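Local coordinates for group II chitinase (Ostrinia furnacalis, PDB 6JAV), which probably hydrolyses internal linkages of chitin through this family 18 catalytic domain, one piece of a much longer chitin-binding protein, caught here with a bound inhibitor, at residues S95-V108 and P141-L155. Numbering follows the deposited sequence.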
loop_
_atom_site.group_PDB
_atom_site.type_symbol
_atom_site.label_atom_id
_atom_site.label_comp_id
_atom_site.label_asym_id
_atom_site.label_seq_id
_atom_site.Cartn_x
_atom_site.Cartn_y
_atom_site.Cartn_z
ATOM N N SER A 95 7.492 16.204 -9.913
ATOM C CA SER A 95 6.902 17.059 -10.938
ATOM C C SER A 95 7.984 17.677 -11.823
ATOM O O SER A 95 7.850 17.690 -13.053
ATOM C CB SER A 95 6.031 18.120 -10.271
ATOM O OG SER A 95 5.441 18.978 -11.235
ATOM N N LYS A 96 9.079 18.163 -11.218
ATOM C CA LYS A 96 10.160 18.726 -12.019
ATOM C C LYS A 96 10.737 17.676 -12.956
ATOM O O LYS A 96 11.039 17.965 -14.121
ATOM C CB LYS A 96 11.249 19.300 -11.115
ATOM C CG LYS A 96 10.814 20.538 -10.340
ATOM C CD LYS A 96 10.682 21.753 -11.231
ATOM C CE LYS A 96 10.696 23.022 -10.384
ATOM N NZ LYS A 96 10.455 24.244 -11.198
ATOM N N LEU A 97 10.879 16.440 -12.472
ATOM C CA LEU A 97 11.391 15.367 -13.315
ATOM C C LEU A 97 10.463 15.111 -14.499
ATOM O O LEU A 97 10.900 15.121 -15.660
ATOM C CB LEU A 97 11.542 14.099 -12.471
ATOM C CG LEU A 97 11.826 12.818 -13.266
ATOM C CD1 LEU A 97 13.171 12.882 -14.018
ATOM C CD2 LEU A 97 11.808 11.585 -12.341
ATOM N N VAL A 98 9.180 14.842 -14.226
ATOM C CA VAL A 98 8.317 14.336 -15.298
ATOM C C VAL A 98 7.987 15.409 -16.318
ATOM O O VAL A 98 7.574 15.079 -17.435
ATOM C CB VAL A 98 7.033 13.637 -14.799
ATOM C CG1 VAL A 98 7.387 12.482 -13.838
ATOM C CG2 VAL A 98 6.077 14.628 -14.145
ATOM N N ASN A 99 8.120 16.681 -15.965
ATOM C CA ASN A 99 7.830 17.773 -16.896
ATOM C C ASN A 99 9.035 18.159 -17.760
ATOM O O ASN A 99 8.943 19.122 -18.530
ATOM C CB ASN A 99 7.292 18.982 -16.134
ATOM C CG ASN A 99 5.840 18.835 -15.785
ATOM O OD1 ASN A 99 4.961 19.052 -16.642
ATOM N ND2 ASN A 99 5.558 18.447 -14.538
ATOM N N ASP A 100 10.145 17.431 -17.664
ATOM C CA ASP A 100 11.407 17.758 -18.342
ATOM C C ASP A 100 11.851 16.547 -19.160
ATOM O O ASP A 100 12.393 15.574 -18.602
ATOM C CB ASP A 100 12.425 18.125 -17.257
ATOM C CG ASP A 100 13.794 18.518 -17.789
ATOM O OD1 ASP A 100 14.122 18.225 -18.953
ATOM O OD2 ASP A 100 14.578 19.089 -16.986
ATOM N N PRO A 101 11.611 16.537 -20.485
ATOM C CA PRO A 101 11.982 15.347 -21.273
ATOM C C PRO A 101 13.446 14.941 -21.153
ATOM O O PRO A 101 13.755 13.742 -21.124
ATOM C CB PRO A 101 11.591 15.736 -22.713
ATOM C CG PRO A 101 10.496 16.759 -22.537
ATOM C CD PRO A 101 10.884 17.543 -21.290
ATOM N N ALA A 102 14.374 15.908 -21.120
ATOM C CA ALA A 102 15.786 15.564 -20.992
ATOM C C ALA A 102 16.073 14.910 -19.642
ATOM O O ALA A 102 16.881 13.974 -19.560
ATOM C CB ALA A 102 16.663 16.806 -21.183
ATOM N N ALA A 103 15.428 15.401 -18.584
ATOM C CA ALA A 103 15.608 14.795 -17.265
ATOM C C ALA A 103 15.034 13.392 -17.223
ATOM O O ALA A 103 15.642 12.482 -16.641
ATOM C CB ALA A 103 14.956 15.658 -16.191
ATOM N N ARG A 104 13.873 13.185 -17.855
ATOM C CA ARG A 104 13.314 11.834 -17.909
ATOM C C ARG A 104 14.250 10.886 -18.638
ATOM O O ARG A 104 14.451 9.743 -18.210
ATOM C CB ARG A 104 11.941 11.829 -18.590
ATOM C CG ARG A 104 10.838 12.564 -17.840
ATOM C CD ARG A 104 9.433 12.194 -18.359
ATOM N NE ARG A 104 9.379 12.199 -19.824
ATOM C CZ ARG A 104 8.875 13.180 -20.561
ATOM N NH1 ARG A 104 8.362 14.260 -20.000
ATOM N NH2 ARG A 104 8.872 13.052 -21.887
ATOM N N ALA A 105 14.854 11.349 -19.748
ATOM C CA ALA A 105 15.689 10.458 -20.544
ATOM C C ALA A 105 16.931 10.030 -19.777
ATOM O O ALA A 105 17.339 8.866 -19.849
ATOM C CB ALA A 105 16.069 11.154 -21.855
ATOM N N LYS A 106 17.524 10.948 -19.011
ATOM C CA LYS A 106 18.653 10.585 -18.163
ATOM C C LYS A 106 18.218 9.632 -17.049
ATOM O O LYS A 106 18.878 8.615 -16.781
ATOM C CB LYS A 106 19.245 11.861 -17.577
ATOM C CG LYS A 106 20.494 11.602 -16.719
ATOM C CD LYS A 106 21.127 12.915 -16.243
ATOM C CE LYS A 106 20.679 13.263 -14.822
ATOM N NZ LYS A 106 21.441 14.379 -14.157
ATOM N N PHE A 107 17.097 9.949 -16.399
ATOM C CA PHE A 107 16.604 9.131 -15.298
ATOM C C PHE A 107 16.382 7.690 -15.731
ATOM O O PHE A 107 16.735 6.748 -15.006
ATOM C CB PHE A 107 15.299 9.736 -14.773
ATOM C CG PHE A 107 14.571 8.832 -13.820
ATOM C CD1 PHE A 107 14.837 8.871 -12.457
ATOM C CD2 PHE A 107 13.615 7.931 -14.289
ATOM C CE1 PHE A 107 14.155 8.008 -11.574
ATOM C CE2 PHE A 107 12.953 7.062 -13.415
ATOM C CZ PHE A 107 13.225 7.118 -12.061
ATOM N N VAL A 108 15.782 7.489 -16.907
ATOM C CA VAL A 108 15.361 6.149 -17.304
ATOM C C VAL A 108 16.561 5.224 -17.482
ATOM O O VAL A 108 16.553 4.077 -17.020
ATOM C CB VAL A 108 14.480 6.233 -18.565
ATOM C CG1 VAL A 108 14.359 4.874 -19.232
ATOM C CG2 VAL A 108 13.094 6.825 -18.222
ATOM N N PRO A 141 0.943 21.038 -11.348
ATOM C CA PRO A 141 0.334 21.378 -12.634
ATOM C C PRO A 141 -0.366 20.180 -13.248
ATOM O O PRO A 141 0.032 19.027 -13.072
ATOM C CB PRO A 141 1.548 21.756 -13.492
ATOM C CG PRO A 141 2.673 20.867 -12.952
ATOM C CD PRO A 141 2.396 20.797 -11.463
ATOM N N ASP A 142 -1.402 20.470 -14.042
ATOM C CA ASP A 142 -2.072 19.433 -14.816
ATOM C C ASP A 142 -1.108 18.640 -15.701
ATOM O O ASP A 142 -1.319 17.442 -15.927
ATOM C CB ASP A 142 -3.148 20.123 -15.669
ATOM C CG ASP A 142 -3.817 19.198 -16.644
ATOM O OD1 ASP A 142 -4.812 18.554 -16.253
ATOM O OD2 ASP A 142 -3.360 19.111 -17.811
ATOM N N SER A 143 -0.026 19.267 -16.175
ATOM C CA SER A 143 0.938 18.571 -17.023
ATOM C C SER A 143 1.679 17.437 -16.302
ATOM O O SER A 143 2.360 16.654 -16.978
ATOM C CB SER A 143 1.947 19.568 -17.598
ATOM O OG SER A 143 2.599 20.282 -16.562
ATOM N N ASP A 144 1.541 17.331 -14.974
ATOM C CA ASP A 144 2.036 16.130 -14.286
ATOM C C ASP A 144 1.408 14.868 -14.854
ATOM O O ASP A 144 2.055 13.813 -14.877
ATOM C CB ASP A 144 1.711 16.194 -12.789
ATOM C CG ASP A 144 2.692 17.006 -11.992
ATOM O OD1 ASP A 144 3.627 17.592 -12.561
ATOM O OD2 ASP A 144 2.509 17.084 -10.757
ATOM N N LYS A 145 0.150 14.941 -15.308
ATOM C CA LYS A 145 -0.509 13.757 -15.861
ATOM C C LYS A 145 0.199 13.272 -17.117
ATOM O O LYS A 145 0.592 12.099 -17.218
ATOM C CB LYS A 145 -1.989 14.057 -16.140
ATOM C CG LYS A 145 -2.690 12.838 -16.683
ATOM C CD LYS A 145 -4.121 13.098 -17.110
ATOM C CE LYS A 145 -4.967 13.409 -15.949
ATOM N NZ LYS A 145 -6.376 13.658 -16.404
ATOM N N GLN A 146 0.384 14.163 -18.098
ATOM C CA GLN A 146 1.056 13.754 -19.318
ATOM C C GLN A 146 2.508 13.398 -19.034
ATOM O O GLN A 146 3.048 12.458 -19.612
ATOM C CB GLN A 146 0.956 14.873 -20.367
ATOM C CG GLN A 146 1.532 14.501 -21.710
ATOM C CD GLN A 146 0.796 13.328 -22.362
ATOM O OE1 GLN A 146 -0.406 13.401 -22.631
ATOM N NE2 GLN A 146 1.517 12.244 -22.613
ATOM N N GLY A 147 3.152 14.137 -18.130
ATOM C CA GLY A 147 4.544 13.852 -17.848
ATOM C C GLY A 147 4.729 12.479 -17.233
ATOM O O GLY A 147 5.651 11.747 -17.603
ATOM N N PHE A 148 3.866 12.123 -16.270
ATOM C CA PHE A 148 3.940 10.784 -15.681
ATOM C C PHE A 148 3.656 9.699 -16.720
ATOM O O PHE A 148 4.319 8.650 -16.744
ATOM C CB PHE A 148 2.957 10.703 -14.517
ATOM C CG PHE A 148 3.034 9.421 -13.724
ATOM C CD1 PHE A 148 4.168 9.128 -12.967
ATOM C CD2 PHE A 148 1.973 8.522 -13.748
ATOM C CE1 PHE A 148 4.214 7.938 -12.205
ATOM C CE2 PHE A 148 2.006 7.343 -13.010
ATOM C CZ PHE A 148 3.133 7.053 -12.233
ATOM N N ALA A 149 2.662 9.926 -17.591
ATOM C CA ALA A 149 2.372 8.950 -18.638
ATOM C C ALA A 149 3.565 8.760 -19.562
ATOM O O ALA A 149 3.871 7.630 -19.962
ATOM C CB ALA A 149 1.142 9.414 -19.432
ATOM N N ASP A 150 4.273 9.850 -19.882
ATOM C CA ASP A 150 5.452 9.728 -20.732
ATOM C C ASP A 150 6.599 9.051 -19.994
ATOM O O ASP A 150 7.338 8.258 -20.595
ATOM C CB ASP A 150 5.889 11.094 -21.269
ATOM C CG ASP A 150 4.937 11.623 -22.347
ATOM O OD1 ASP A 150 4.221 10.812 -22.982
ATOM O OD2 ASP A 150 4.905 12.854 -22.550
ATOM N N LEU A 151 6.754 9.339 -18.689
ATOM C CA LEU A 151 7.747 8.608 -17.892
ATOM C C LEU A 151 7.462 7.102 -17.912
ATOM O O LEU A 151 8.370 6.278 -18.109
ATOM C CB LEU A 151 7.776 9.130 -16.452
ATOM C CG LEU A 151 8.844 8.422 -15.577
ATOM C CD1 LEU A 151 10.233 8.922 -15.933
ATOM C CD2 LEU A 151 8.557 8.639 -14.107
ATOM N N VAL A 152 6.196 6.728 -17.727
ATOM C CA VAL A 152 5.819 5.318 -17.772
ATOM C C VAL A 152 6.129 4.710 -19.136
ATOM O O VAL A 152 6.676 3.601 -19.219
ATOM C CB VAL A 152 4.346 5.158 -17.378
ATOM C CG1 VAL A 152 3.862 3.741 -17.650
ATOM C CG2 VAL A 152 4.204 5.408 -15.881
ATOM N N HIS A 153 5.821 5.438 -20.223
ATOM C CA HIS A 153 6.151 4.916 -21.540
ATOM C C HIS A 153 7.660 4.729 -21.699
ATOM O O HIS A 153 8.123 3.686 -22.183
ATOM C CB HIS A 153 5.638 5.830 -22.639
ATOM C CG HIS A 153 6.242 5.447 -23.948
ATOM N ND1 HIS A 153 7.170 6.230 -24.599
ATOM C CD2 HIS A 153 6.184 4.278 -24.632
ATOM C CE1 HIS A 153 7.605 5.583 -25.670
ATOM N NE2 HIS A 153 7.009 4.403 -25.719
ATOM N N GLU A 154 8.439 5.730 -21.284
ATOM C CA GLU A 154 9.882 5.672 -21.511
ATOM C C GLU A 154 10.530 4.584 -20.669
ATOM O O GLU A 154 11.467 3.907 -21.125
ATOM C CB GLU A 154 10.490 7.051 -21.259
ATOM C CG GLU A 154 9.995 8.040 -22.337
ATOM C CD GLU A 154 9.911 9.489 -21.917
ATOM O OE1 GLU A 154 10.562 9.875 -20.920
ATOM O OE2 GLU A 154 9.189 10.250 -22.611
ATOM N N LEU A 155 10.025 4.379 -19.448
ATOM C CA LEU A 155 10.507 3.248 -18.649
ATOM C C LEU A 155 10.114 1.920 -19.282
ATOM O O LEU A 155 10.931 0.995 -19.355
ATOM C CB LEU A 155 9.932 3.334 -17.233
ATOM C CG LEU A 155 10.572 4.384 -16.331
ATOM C CD1 LEU A 155 9.703 4.639 -15.096
ATOM C CD2 LEU A 155 11.990 3.949 -15.910
HETATM O O HOH W 1 12.253 11.946 -22.722
HETATM O O HOH W 2 6.712 14.949 -22.561
#
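Val98 and Gly147 bring the two backbones together, their CA atoms 4.6 Å apart, whereas the axes of helices 101-108 and 143-155 stay 10.0 Å apart at closest and cross at -34°. Gly147, with no side chain, lets Val98 O come within 3.3 Å of its CA. Val98 then fits as a knob among Asp144, Gly147, Phe148 and Leu151. At the start of helix 143-155, Asp144 OD1 accepts two hydrogen bonds: Ser95 OG donates to the syn lone pair of Asp144 OD1, and Asn99 ND2 meets the same oxygen nearly along the C-O axis. At the other end of that amide, Asn99 OD1 accepts from Ser143 OG at 2.7 Å, so both amide ends are engaged.

Arg104, its chain bent at chi3 (-45°), grips Glu154 side-on: NE reaches OE1 at 2.8 Å, almost straight at 170°, and NH2 bonds OE2. Its NH1 donates to Val98 O, tying the end of helix 95-98 into the same group. Asp150 CB lies over one guanidinium face and Pro101 CA over the opposite one, which should restrain its rotation. Deeper, Leu151 CD1 packs 3.9 Å from Phe107 CD2, and Val108 CG2 meets Leu155 CD2.

These are neighbouring outer helices of the family's TIM barrel: Phe107 continues onto strand 38-46, Leu155 onto strand 122-126, and Phe148 touches both strand 122-126 and helix 183-189.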